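Local coordinates for glycosyl hyrolase, family 3 (Deinococcus radiodurans, PDB 3TEV), which is a family 3 glycoside hydrolase that probably cleaves O-glycosidic bonds, at residues G184-D189 / P195-S200; A202-G207 / D230-E235; T131-I136 / P143-R148; A238-R243 / D262-Q267. One frame throughout, in Å; residues are numbered along the deposited sequence.

Contact 1: residues G184-D189 / P195-S200; sequences GDTHQD and PRVSKS
The loop 184-189 and the short strand 196-197 meet in one antiparallel hydrogen-bonded pair, His187 with Arg196, their CA atoms 5.3 Å apart; end to end the touching parts run 135° apart, so they pair at one bridge. It is an isolated antiparallel beta bridge within the long loop after strand 174-180 of a TIM barrel. Two backbone bonds make it. His187 N gives a nearly straight bond, in the carbonyl plane, to Arg196 O (2.9 Å), and Arg196 N returns one to His187 O. The CA-H groups of Thr186 and Pro195 add close contacts to the same two carbonyl oxygens. His187 keeps CG between its backbone N and carbonyl carbon (chi1 69°), which lays the imidazole over Arg196: the Arg196 carbonyl oxygen stands 3.5 Å above the ring plane toward the rim, and Arg196 CB makes a CH-pi contact 4.2 Å from the ring centroid. The hydroxyl of Ser198 lies at the ring edge. Arg196 then turns its guanidinium away to a salt bridge with Asp230, its NH2 also bonding to Ala234 O. Beside the bridge, Thr186 CB and Gln188 CG both pack on Pro195 CB, and Thr186 CG2 meets Val197 CG2 at 3.7 Å. Strand 196-197 also pairs in parallel with strand 228-229. Lys199 extends fully to cross Asp185 at about a right angle. Its ammonium also pairs with Glu208, while Asp185 OD1 accepts from Asn139 and Asn142; the salt bridge between the segments joins Lys199 NZ to Asp185 OD2 at 3.1 Å, with weak hydrogen-bond geometry.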
loop_
_atom_site.group_PDB
_atom_site.type_symbol
_atom_site.label_atom_id
_atom_site.label_comp_id
_atom_site.label_asym_id
_atom_site.label_seq_id
_atom_site.Cartn_x
_atom_site.Cartn_y
_atom_site.Cartn_z
ATOM N N GLY A 184 14.720 4.772 0.317
ATOM C CA GLY A 184 15.990 4.603 1.005
ATOM C C GLY A 184 16.888 5.820 1.190
ATOM O O GLY A 184 17.561 5.941 2.214
ATOM N N ASP A 185 16.912 6.726 0.216
ATOM C CA ASP A 185 17.930 7.783 0.217
ATOM C C ASP A 185 17.410 9.155 -0.233
ATOM O O ASP A 185 17.957 9.790 -1.136
ATOM C CB ASP A 185 19.134 7.329 -0.610
ATOM C CG ASP A 185 20.333 8.249 -0.464
ATOM O OD1 ASP A 185 20.528 8.866 0.612
ATOM O OD2 ASP A 185 21.083 8.356 -1.447
ATOM N N THR A 186 16.357 9.605 0.441
ATOM C CA THR A 186 15.612 10.820 0.068
ATOM C C THR A 186 16.153 12.041 0.808
ATOM O O THR A 186 16.710 11.887 1.893
ATOM C CB THR A 186 14.098 10.640 0.355
ATOM O OG1 THR A 186 13.889 10.329 1.739
ATOM C CG2 THR A 186 13.542 9.496 -0.456
ATOM N N HIS A 187 16.034 13.228 0.203
ATOM C CA HIS A 187 16.381 14.496 0.880
ATOM C C HIS A 187 15.206 15.484 0.925
ATOM O O HIS A 187 14.574 15.764 -0.102
ATOM C CB HIS A 187 17.686 15.141 0.345
ATOM C CG HIS A 187 17.601 15.695 -1.054
ATOM N ND1 HIS A 187 18.098 15.027 -2.158
ATOM C CD2 HIS A 187 17.127 16.878 -1.522
ATOM C CE1 HIS A 187 17.904 15.756 -3.245
ATOM N NE2 HIS A 187 17.319 16.886 -2.887
ATOM N N GLN A 188 14.901 15.966 2.135
ATOM C CA GLN A 188 13.838 16.948 2.372
ATOM C C GLN A 188 14.414 18.324 2.623
ATOM O O GLN A 188 15.193 18.525 3.549
ATOM C CB GLN A 188 12.998 16.583 3.597
ATOM C CG GLN A 188 11.943 15.550 3.379
ATOM C CD GLN A 188 10.834 15.638 4.412
ATOM O OE1 GLN A 188 9.835 16.345 4.222
ATOM N NE2 GLN A 188 10.990 14.899 5.504
ATOM N N ASP A 189 13.985 19.280 1.818
ATOM C CA ASP A 189 14.399 20.668 1.952
ATOM C C ASP A 189 13.815 21.338 3.239
ATOM O O ASP A 189 14.461 22.178 3.862
ATOM C CB ASP A 189 14.011 21.387 0.652
ATOM C CG ASP A 189 14.081 22.884 0.761
ATOM O OD1 ASP A 189 15.175 23.447 0.524
ATOM O OD2 ASP A 189 13.025 23.497 1.059
ATOM N N PRO A 195 9.885 15.080 -0.140
ATOM C CA PRO A 195 11.250 14.601 -0.286
ATOM C C PRO A 195 11.584 14.371 -1.753
ATOM O O PRO A 195 10.688 14.050 -2.542
ATOM C CB PRO A 195 11.258 13.273 0.483
ATOM C CG PRO A 195 9.851 13.020 0.920
ATOM C CD PRO A 195 9.075 14.262 0.783
ATOM N N ARG A 196 12.854 14.562 -2.108
ATOM C CA ARG A 196 13.339 14.377 -3.473
ATOM C C ARG A 196 14.451 13.334 -3.543
ATOM O O ARG A 196 15.180 13.119 -2.576
ATOM C CB ARG A 196 13.879 15.688 -4.060
ATOM C CG ARG A 196 12.907 16.837 -4.099
ATOM C CD ARG A 196 13.493 18.037 -4.854
ATOM N NE ARG A 196 13.437 17.876 -6.312
ATOM C CZ ARG A 196 12.388 18.217 -7.074
ATOM N NH1 ARG A 196 11.291 18.743 -6.521
ATOM N NH2 ARG A 196 12.433 18.031 -8.396
ATOM N N VAL A 197 14.580 12.701 -4.702
ATOM C CA VAL A 197 15.728 11.882 -5.027
ATOM C C VAL A 197 16.270 12.439 -6.331
ATOM O O VAL A 197 15.552 12.520 -7.319
ATOM C CB VAL A 197 15.344 10.399 -5.169
ATOM C CG1 VAL A 197 16.515 9.565 -5.721
ATOM C CG2 VAL A 197 14.885 9.849 -3.836
ATOM N N SER A 198 17.530 12.844 -6.332
ATOM C CA SER A 198 18.084 13.501 -7.510
ATOM C C SER A 198 19.070 12.625 -8.307
ATOM O O SER A 198 19.736 13.112 -9.225
ATOM C CB SER A 198 18.763 14.797 -7.093
ATOM O OG SER A 198 19.909 14.454 -6.331
ATOM N N LYS A 199 19.165 11.345 -7.947
ATOM C CA LYS A 199 20.012 10.367 -8.655
ATOM C C LYS A 199 19.589 10.190 -10.104
ATOM O O LYS A 199 18.408 10.333 -10.439
ATOM C CB LYS A 199 19.911 8.998 -7.970
ATOM C CG LYS A 199 20.433 8.980 -6.546
ATOM C CD LYS A 199 20.231 7.624 -5.896
ATOM C CE LYS A 199 20.758 7.655 -4.474
ATOM N NZ LYS A 199 20.575 6.347 -3.784
ATOM N N SER A 200 20.553 9.838 -10.948
ATOM C CA SER A 200 20.293 9.516 -12.348
ATOM C C SER A 200 19.494 8.224 -12.501
ATOM O O SER A 200 19.409 7.403 -11.570
ATOM C CB SER A 200 21.616 9.371 -13.102
ATOM O OG SER A 200 22.297 8.201 -12.662
#

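Contact 2: residues A202-G207 / D230-E235; sequences AELDAG and DALDAE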
loop_
_atom_site.group_PDB
_atom_site.type_symbol
_atom_site.label_atom_id
_atom_site.label_comp_id
_atom_site.label_asym_id
_atom_site.label_seq_id
_atom_site.Cartn_x
_atom_site.Cartn_y
_atom_site.Cartn_z
ATOM N N ALA A 202 20.253 5.574 -14.387
ATOM C CA ALA A 202 21.153 4.420 -14.267
ATOM C C ALA A 202 21.406 4.062 -12.795
ATOM O O ALA A 202 21.403 2.892 -12.428
ATOM C CB ALA A 202 22.482 4.673 -15.015
ATOM N N GLU A 203 21.601 5.077 -11.958
ATOM C CA GLU A 203 21.699 4.871 -10.512
ATOM C C GLU A 203 20.412 4.267 -9.943
ATOM O O GLU A 203 20.466 3.354 -9.127
ATOM C CB GLU A 203 22.045 6.178 -9.790
ATOM C CG GLU A 203 23.465 6.719 -10.054
ATOM C CD GLU A 203 23.706 8.088 -9.387
ATOM O OE1 GLU A 203 23.163 9.131 -9.854
ATOM O OE2 GLU A 203 24.449 8.114 -8.380
ATOM N N LEU A 204 19.262 4.769 -10.382
ATOM C CA LEU A 204 17.979 4.240 -9.923
ATOM C C LEU A 204 17.795 2.779 -10.290
ATOM O O LEU A 204 17.390 1.973 -9.449
ATOM C CB LEU A 204 16.810 5.081 -10.449
ATOM C CG LEU A 204 16.708 6.516 -9.911
ATOM C CD1 LEU A 204 15.572 7.302 -10.575
ATOM C CD2 LEU A 204 16.563 6.522 -8.404
ATOM N N ASP A 205 18.121 2.448 -11.542
ATOM C CA ASP A 205 18.081 1.081 -12.067
ATOM C C ASP A 205 18.916 0.088 -11.257
ATOM O O ASP A 205 18.504 -1.045 -11.052
ATOM C CB ASP A 205 18.575 1.065 -13.529
ATOM C CG ASP A 205 17.542 1.620 -14.501
ATOM O OD1 ASP A 205 16.342 1.669 -14.143
ATOM O OD2 ASP A 205 17.926 2.016 -15.622
ATOM N N ALA A 206 20.094 0.522 -10.816
ATOM C CA ALA A 206 21.000 -0.336 -10.052
ATOM C C ALA A 206 20.637 -0.395 -8.552
ATOM O O ALA A 206 21.012 -1.347 -7.856
ATOM C CB ALA A 206 22.455 0.126 -10.241
ATOM N N GLY A 207 19.927 0.630 -8.068
ATOM C CA GLY A 207 19.591 0.755 -6.657
ATOM C C GLY A 207 18.090 0.686 -6.417
ATOM O O GLY A 207 17.498 -0.393 -6.486
ATOM N N ASP A 230 13.710 13.217 -9.700
ATOM C CA ASP A 230 14.146 14.073 -10.810
ATOM C C ASP A 230 14.317 13.328 -12.140
ATOM O O ASP A 230 14.019 13.865 -13.210
ATOM C CB ASP A 230 15.490 14.752 -10.493
ATOM C CG ASP A 230 15.413 15.739 -9.339
ATOM O OD1 ASP A 230 14.316 16.032 -8.831
ATOM O OD2 ASP A 230 16.480 16.235 -8.931
ATOM N N ALA A 231 14.819 12.101 -12.075
ATOM C CA ALA A 231 15.170 11.370 -13.287
ATOM C C ALA A 231 13.944 10.736 -13.940
ATOM O O ALA A 231 14.030 10.303 -15.071
ATOM C CB ALA A 231 16.242 10.317 -12.997
ATOM N N LEU A 232 12.812 10.721 -13.235
ATOM C CA LEU A 232 11.576 10.075 -13.701
ATOM C C LEU A 232 10.468 11.076 -14.002
ATOM O O LEU A 232 9.776 10.969 -15.021
ATOM C CB LEU A 232 11.068 9.092 -12.649
ATOM C CG LEU A 232 11.994 7.951 -12.225
ATOM C CD1 LEU A 232 11.317 7.035 -11.220
ATOM C CD2 LEU A 232 12.464 7.156 -13.442
ATOM N N ASP A 233 10.289 12.032 -13.094
ATOM C CA ASP A 233 9.251 13.053 -13.184
ATOM C C ASP A 233 9.616 14.127 -12.172
ATOM O O ASP A 233 9.410 13.954 -10.961
ATOM C CB ASP A 233 7.868 12.465 -12.862
ATOM C CG ASP A 233 6.737 13.471 -13.030
ATOM O OD1 ASP A 233 6.978 14.701 -13.166
ATOM O OD2 ASP A 233 5.580 13.019 -13.026
ATOM N N ALA A 234 10.165 15.224 -12.678
ATOM C CA ALA A 234 10.679 16.284 -11.819
ATOM C C ALA A 234 9.565 17.159 -11.230
ATOM O O ALA A 234 9.823 17.971 -10.347
ATOM C CB ALA A 234 11.738 17.131 -12.563
ATOM N N GLU A 235 8.327 16.948 -11.685
ATOM C CA GLU A 235 7.213 17.819 -11.319
ATOM C C GLU A 235 6.225 17.246 -10.302
ATOM O O GLU A 235 5.470 18.002 -9.693
ATOM C CB GLU A 235 6.424 18.244 -12.565
ATOM C CG GLU A 235 7.179 19.185 -13.508
ATOM C CD GLU A 235 6.249 19.818 -14.542
ATOM O OE1 GLU A 235 6.345 21.057 -14.761
ATOM O OE2 GLU A 235 5.409 19.069 -15.112
#
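Leu204 and Leu232 reach for one another tip to tip, with Ala231 closing in beside them, in a small apolar contact between helix 201-206 and the loop that follows strand 228-229. One methyl does the work on the helix side. Leu204 points its CB at the loop, and the side chain runs on nearly straight, chi2 176°, so that CD1 is the leading atom. CD1 meets Ala231 CB at 3.9 Å and Leu232 CG at 4.0 Å. It stands before the fork of Leu232, almost evenly placed between the two branches: Leu204 CD1 is 4.3 Å from Leu232 CD1 and 4.2 Å from Leu232 CD2. Ala231 points its methyl toward the helix. Leu232 does not; its CB leaves to one side, and with CG anti to the carbonyl carbon (chi1 -59°) the branched end is brought back to the leucine of the helix. Leu204 also touches Leu209, just beyond the helix end. No hydrogen bond crosses between the two segments. Within the loop, Asp233 OD1 takes the backbone N of Glu235 at 3.0 Å, an Asx turn, and Asp233 OD2 pairs with the hydroxyl of Ser241. The two leucines are buried, and this is ordinary hydrophobic packing of a peripheral helix against a connecting loop, among the extensions carried by the strand-to-helix connections of a TIM barrel.

Contact 3: residues T131-I136 / P143-R148; sequences TPVLDI and PVIGDR
Val133 and Ile145 slide past each other in opposite senses, Val133 CG1 meeting Ile145 CG2 at 4.0 Å, inside the long loop that joins strand 128-129 to helix 154-169 in a TIM barrel. Valine has a second neighbour in the backbone of Arg148: the carbonyl oxygen of Arg148 stands 3.3 Å from Val133 CB and comes nearly as close to CG1, a van der Waals contact of carbon with a carbonyl oxygen. The other methyl, Val133 CG2, approaches the Arg148 guanidinium at an oblique angle, 4.2 Å from NH1. Two residues on, Asp135 crosses Ile145 at about a right angle. With Ile145 CG1 anti to the carbonyl carbon (chi1 -60°), that branch passes across the aspartate, and both CG1 and CD1 of Ile145 come to 3.7 Å from Asp135 OD2. A second shell positions the carboxylate. Asp135 OD2 accepts from His179 ND1 and Asp135 OD1 from the backbone N of His183, and the latter histidine also packs on Ile145. Arg148 touches His179 as well, although Asp135 OD2 and Arg148 NH1 remain 5.7 Å apart, which leaves the opposite charges close but unjoined. Further out, backbone hydrogen bonds between Lys178 and both Pro132 and Leu134 tie segment 131-136 to the neighbouring strand 174-180, while Leu134 and Ile136, pointing away from segment 143-148, pack on helix 210-215. At the start of the run the peptide bond between Thr131 C and Pro132 N is cis, which brings Thr131 CA and Pro132 CA to 2.9 Å.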
loop_
_atom_site.group_PDB
_atom_site.type_symbol
_atom_site.label_atom_id
_atom_site.label_comp_id
_atom_site.label_asym_id
_atom_site.label_seq_id
_atom_site.Cartn_x
_atom_site.Cartn_y
_atom_site.Cartn_z
ATOM N N THR A 131 4.046 -5.276 4.031
ATOM C CA THR A 131 5.472 -5.647 3.942
ATOM C C THR A 131 5.601 -6.458 2.651
ATOM O O THR A 131 4.589 -6.930 2.126
ATOM C CB THR A 131 6.012 -6.555 5.116
ATOM O OG1 THR A 131 5.064 -7.596 5.418
ATOM C CG2 THR A 131 6.369 -5.750 6.356
ATOM N N PRO A 132 6.835 -6.625 2.135
ATOM C CA PRO A 132 8.090 -6.140 2.721
ATOM C C PRO A 132 8.447 -4.704 2.322
ATOM O O PRO A 132 8.034 -4.209 1.273
ATOM C CB PRO A 132 9.131 -7.099 2.138
ATOM C CG PRO A 132 8.580 -7.395 0.731
ATOM C CD PRO A 132 7.062 -7.369 0.877
ATOM N N VAL A 133 9.223 -4.059 3.181
ATOM C CA VAL A 133 9.954 -2.874 2.820
ATOM C C VAL A 133 11.024 -3.339 1.822
ATOM O O VAL A 133 11.786 -4.252 2.123
ATOM C CB VAL A 133 10.612 -2.276 4.086
ATOM C CG1 VAL A 133 11.714 -1.260 3.731
ATOM C CG2 VAL A 133 9.543 -1.661 4.996
ATOM N N LEU A 134 11.046 -2.744 0.630
ATOM C CA LEU A 134 12.102 -3.013 -0.349
ATOM C C LEU A 134 12.971 -1.779 -0.523
ATOM O O LEU A 134 13.777 -1.704 -1.452
ATOM C CB LEU A 134 11.530 -3.436 -1.707
ATOM C CG LEU A 134 10.623 -4.670 -1.795
ATOM C CD1 LEU A 134 10.110 -4.925 -3.233
ATOM C CD2 LEU A 134 11.338 -5.888 -1.249
ATOM N N ASP A 135 12.780 -0.795 0.353
ATOM C CA ASP A 135 13.666 0.365 0.421
ATOM C C ASP A 135 15.070 -0.136 0.768
ATOM O O ASP A 135 15.223 -1.118 1.492
ATOM C CB ASP A 135 13.181 1.377 1.477
ATOM C CG ASP A 135 11.714 1.784 1.283
ATOM O OD1 ASP A 135 11.262 1.971 0.130
ATOM O OD2 ASP A 135 11.006 1.935 2.300
ATOM N N ILE A 136 16.079 0.541 0.226
ATOM C CA ILE A 136 17.474 0.206 0.472
ATOM C C ILE A 136 18.122 1.266 1.348
ATOM O O ILE A 136 18.188 2.440 0.978
ATOM C CB ILE A 136 18.277 0.119 -0.850
ATOM C CG1 ILE A 136 17.630 -0.873 -1.810
ATOM C CG2 ILE A 136 19.753 -0.252 -0.569
ATOM C CD1 ILE A 136 18.164 -0.778 -3.208
ATOM N N PRO A 143 20.157 7.518 7.233
ATOM C CA PRO A 143 19.279 6.365 7.465
ATOM C C PRO A 143 17.801 6.777 7.610
ATOM O O PRO A 143 17.305 6.933 8.730
ATOM C CB PRO A 143 19.833 5.754 8.762
ATOM C CG PRO A 143 20.515 6.900 9.488
ATOM C CD PRO A 143 20.762 8.012 8.492
ATOM N N VAL A 144 17.121 6.970 6.479
ATOM C CA VAL A 144 15.696 7.337 6.470
ATOM C C VAL A 144 14.846 6.154 6.957
ATOM O O VAL A 144 13.880 6.328 7.717
ATOM C CB VAL A 144 15.203 7.797 5.049
ATOM C CG1 VAL A 144 13.717 8.186 5.075
ATOM C CG2 VAL A 144 16.041 8.958 4.515
ATOM N N ILE A 145 15.232 4.955 6.518
ATOM C CA ILE A 145 14.482 3.733 6.789
ATOM C C ILE A 145 15.108 2.947 7.948
ATOM O O ILE A 145 14.398 2.522 8.869
ATOM C CB ILE A 145 14.299 2.892 5.485
ATOM C CG1 ILE A 145 13.519 3.697 4.419
ATOM C CG2 ILE A 145 13.642 1.529 5.766
ATOM C CD1 ILE A 145 12.153 4.335 4.880
ATOM N N GLY A 146 16.432 2.780 7.906
ATOM C CA GLY A 146 17.199 2.199 9.022
ATOM C C GLY A 146 16.942 0.723 9.287
ATOM O O GLY A 146 17.156 -0.113 8.406
ATOM N N ASP A 147 16.488 0.424 10.511
ATOM C CA ASP A 147 16.125 -0.938 10.973
ATOM C C ASP A 147 15.192 -1.712 10.041
ATOM O O ASP A 147 15.263 -2.943 9.942
ATOM C CB ASP A 147 15.402 -0.849 12.321
ATOM C CG ASP A 147 16.298 -0.406 13.432
ATOM O OD1 ASP A 147 17.502 -0.757 13.406
ATOM O OD2 ASP A 147 15.790 0.290 14.343
ATOM N N ARG A 148 14.301 -0.970 9.394
ATOM C CA ARG A 148 13.171 -1.534 8.674
ATOM C C ARG A 148 13.523 -2.050 7.272
ATOM O O ARG A 148 12.710 -2.725 6.645
ATOM C CB ARG A 148 12.029 -0.513 8.619
ATOM C CG ARG A 148 11.614 0.055 9.986
ATOM C CD ARG A 148 10.726 1.285 9.818
ATOM N NE ARG A 148 9.712 1.051 8.785
ATOM C CZ ARG A 148 9.027 1.991 8.135
ATOM N NH1 ARG A 148 8.140 1.631 7.213
ATOM N NH2 ARG A 148 9.227 3.280 8.394
#

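Contact 4: residues A238-R243 / D262-Q267; sequences ATLSPR and DSMGMQ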
loop_
_atom_site.group_PDB
_atom_site.type_symbol
_atom_site.label_atom_id
_atom_site.label_comp_id
_atom_site.label_asym_id
_atom_site.label_seq_id
_atom_site.Cartn_x
_atom_site.Cartn_y
_atom_site.Cartn_z
ATOM N N ALA A 238 5.769 10.542 -6.867
ATOM C CA ALA A 238 5.419 9.277 -7.528
ATOM C C ALA A 238 3.921 8.932 -7.463
ATOM O O ALA A 238 3.320 8.497 -8.466
ATOM C CB ALA A 238 6.242 8.157 -6.979
ATOM N N THR A 239 3.316 9.168 -6.295
ATOM C CA THR A 239 1.914 8.842 -6.060
ATOM C C THR A 239 0.986 9.642 -6.973
ATOM O O THR A 239 -0.172 9.260 -7.172
ATOM C CB THR A 239 1.521 9.155 -4.603
ATOM O OG1 THR A 239 1.910 10.498 -4.325
ATOM C CG2 THR A 239 2.296 8.296 -3.638
ATOM N N LEU A 240 1.477 10.755 -7.521
ATOM C CA LEU A 240 0.639 11.602 -8.390
ATOM C C LEU A 240 1.202 11.707 -9.803
ATOM O O LEU A 240 0.838 12.615 -10.558
ATOM C CB LEU A 240 0.495 13.009 -7.789
ATOM C CG LEU A 240 -0.035 13.118 -6.348
ATOM C CD1 LEU A 240 0.083 14.559 -5.826
ATOM C CD2 LEU A 240 -1.486 12.577 -6.187
ATOM N N SER A 241 2.104 10.798 -10.146
ATOM C CA SER A 241 2.843 10.864 -11.392
ATOM C C SER A 241 2.349 9.854 -12.427
ATOM O O SER A 241 2.605 8.673 -12.296
ATOM C CB SER A 241 4.325 10.611 -11.117
ATOM O OG SER A 241 5.040 10.463 -12.339
ATOM N N PRO A 242 1.644 10.312 -13.463
ATOM C CA PRO A 242 1.337 9.341 -14.531
ATOM C C PRO A 242 2.588 8.729 -15.180
ATOM O O PRO A 242 2.547 7.558 -15.575
ATOM C CB PRO A 242 0.535 10.159 -15.561
ATOM C CG PRO A 242 0.831 11.593 -15.234
ATOM C CD PRO A 242 1.115 11.662 -13.753
ATOM N N ARG A 243 3.686 9.484 -15.279
ATOM C CA ARG A 243 4.907 8.945 -15.879
ATOM C C ARG A 243 5.424 7.735 -15.081
ATOM O O ARG A 243 5.931 6.766 -15.666
ATOM C CB ARG A 243 5.998 10.017 -16.011
ATOM C CG ARG A 243 5.654 11.132 -17.013
ATOM C CD ARG A 243 6.779 12.169 -17.178
ATOM N NE ARG A 243 8.018 11.524 -17.624
ATOM C CZ ARG A 243 8.935 12.084 -18.410
ATOM N NH1 ARG A 243 8.774 13.325 -18.867
ATOM N NH2 ARG A 243 10.016 11.392 -18.745
ATOM N N ASP A 262 0.518 5.738 -0.755
ATOM C CA ASP A 262 0.795 5.918 0.668
ATOM C C ASP A 262 -0.307 6.811 1.277
ATOM O O ASP A 262 -1.077 7.469 0.552
ATOM C CB ASP A 262 2.190 6.542 0.860
ATOM C CG ASP A 262 2.789 6.291 2.266
ATOM O OD1 ASP A 262 2.049 5.936 3.205
ATOM O OD2 ASP A 262 4.025 6.459 2.429
ATOM N N SER A 263 -0.386 6.837 2.605
ATOM C CA SER A 263 -1.388 7.639 3.320
ATOM C C SER A 263 -1.484 9.101 2.813
ATOM O O SER A 263 -0.475 9.822 2.799
ATOM C CB SER A 263 -1.053 7.625 4.812
ATOM O OG SER A 263 -1.789 8.626 5.509
HETATM N N MSE A 264 -2.674 9.551 2.411
HETATM C CA MSE A 264 -2.781 10.936 1.900
HETATM C C MSE A 264 -2.787 12.013 3.003
HETATM O O MSE A 264 -2.807 13.209 2.701
HETATM C CB MSE A 264 -3.987 11.111 0.971
HETATM C CG MSE A 264 -4.076 10.106 -0.175
HETATM SE SE MSE A 264 -2.530 10.087 -1.385
HETATM C CE MSE A 264 -2.660 11.851 -2.215
ATOM N N GLY A 265 -2.770 11.570 4.265
ATOM C CA GLY A 265 -2.747 12.447 5.444
ATOM C C GLY A 265 -1.364 12.849 5.955
ATOM O O GLY A 265 -1.230 13.476 7.000
HETATM N N MSE A 266 -0.330 12.491 5.214
HETATM C CA MSE A 266 1.020 12.861 5.593
HETATM C C MSE A 266 1.308 14.317 5.254
HETATM O O MSE A 266 0.878 14.826 4.209
HETATM C CB MSE A 266 2.030 11.898 4.981
HETATM C CG MSE A 266 2.033 10.561 5.714
HETATM SE SE MSE A 266 2.909 9.158 4.708
HETATM C CE MSE A 266 4.766 9.807 4.826
ATOM N N GLN A 267 2.023 14.971 6.166
ATOM C CA GLN A 267 2.134 16.425 6.213
ATOM C C GLN A 267 2.562 17.094 4.904
ATOM O O GLN A 267 1.942 18.066 4.477
ATOM C CB GLN A 267 3.058 16.851 7.358
ATOM C CG GLN A 267 2.825 18.282 7.832
ATOM C CD GLN A 267 3.648 18.660 9.069
ATOM O OE1 GLN A 267 4.687 18.058 9.361
ATOM N NE2 GLN A 267 3.182 19.679 9.791
#
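Met264, present as selenomethionine, sends its tip to Leu240, joining the loop after strand 258-261 to the turn before helix 242-252. Its CB leads off to one side, and from there the chain curls: the first torsion is -52°, and two further turns of the same sense follow, folding the chain back toward segment 238-243. CG and the selenium make no contact with that segment; the terminal methyl does the touching, with Met264 CE 4.2 Å from Leu240 CD2. Met264 also packs on Ala278 of helix 275-285, and Leu240 meets Ala282 of the same helix, so helix 275-285 packs against both side chains. Beside them, Thr239 points its CG2 at the backbone, 4.2 Å from Asp262 N, while its hydroxyl bonds to His226. That histidine, through NE2, also bonds to Ser263 O, a bridge between the two segments from outside them. The Asp262 carboxylate turns back on its own chain, where OD1, met on its anti side and 25° out of plane, accepts from Ser263 N at 2.7 Å. A type I turn from Ser263 to Met266 then leads into helix 267-272. Asp262 directly follows strand 258-261, a position consistent with the aspartate nucleophile of family 3 glycosidases; the Leu240-Met264 contact is packing between the loops after strands 228-229 and 258-261 of the TIM barrel.

In the fold
From the N terminus the four contacts follow in series, none nesting within or crossing another. Contact 3 closes the first loop, after strand 128-129. Contact 1 then folds the long loop beyond strand 174-180 onto strand 196-197, and contacts 1 and 3 touch where Thr186 meets Val144. Contact 2 closes a wider span, from helix 201-206 through strand 221-224 to the loop past strand 228-229; its Asp230 is joined to contact 1 by Arg196. Contact 4 spans helix 242-252 and strand 258-261, tied to contact 2 through Asp233 and Ser241. Contacts 3 and 1 each close within one strand-to-helix connection, whereas contacts 2 and 4 join neighbouring ones; the centres of contacts 3 and 4 lie about 18 Å apart.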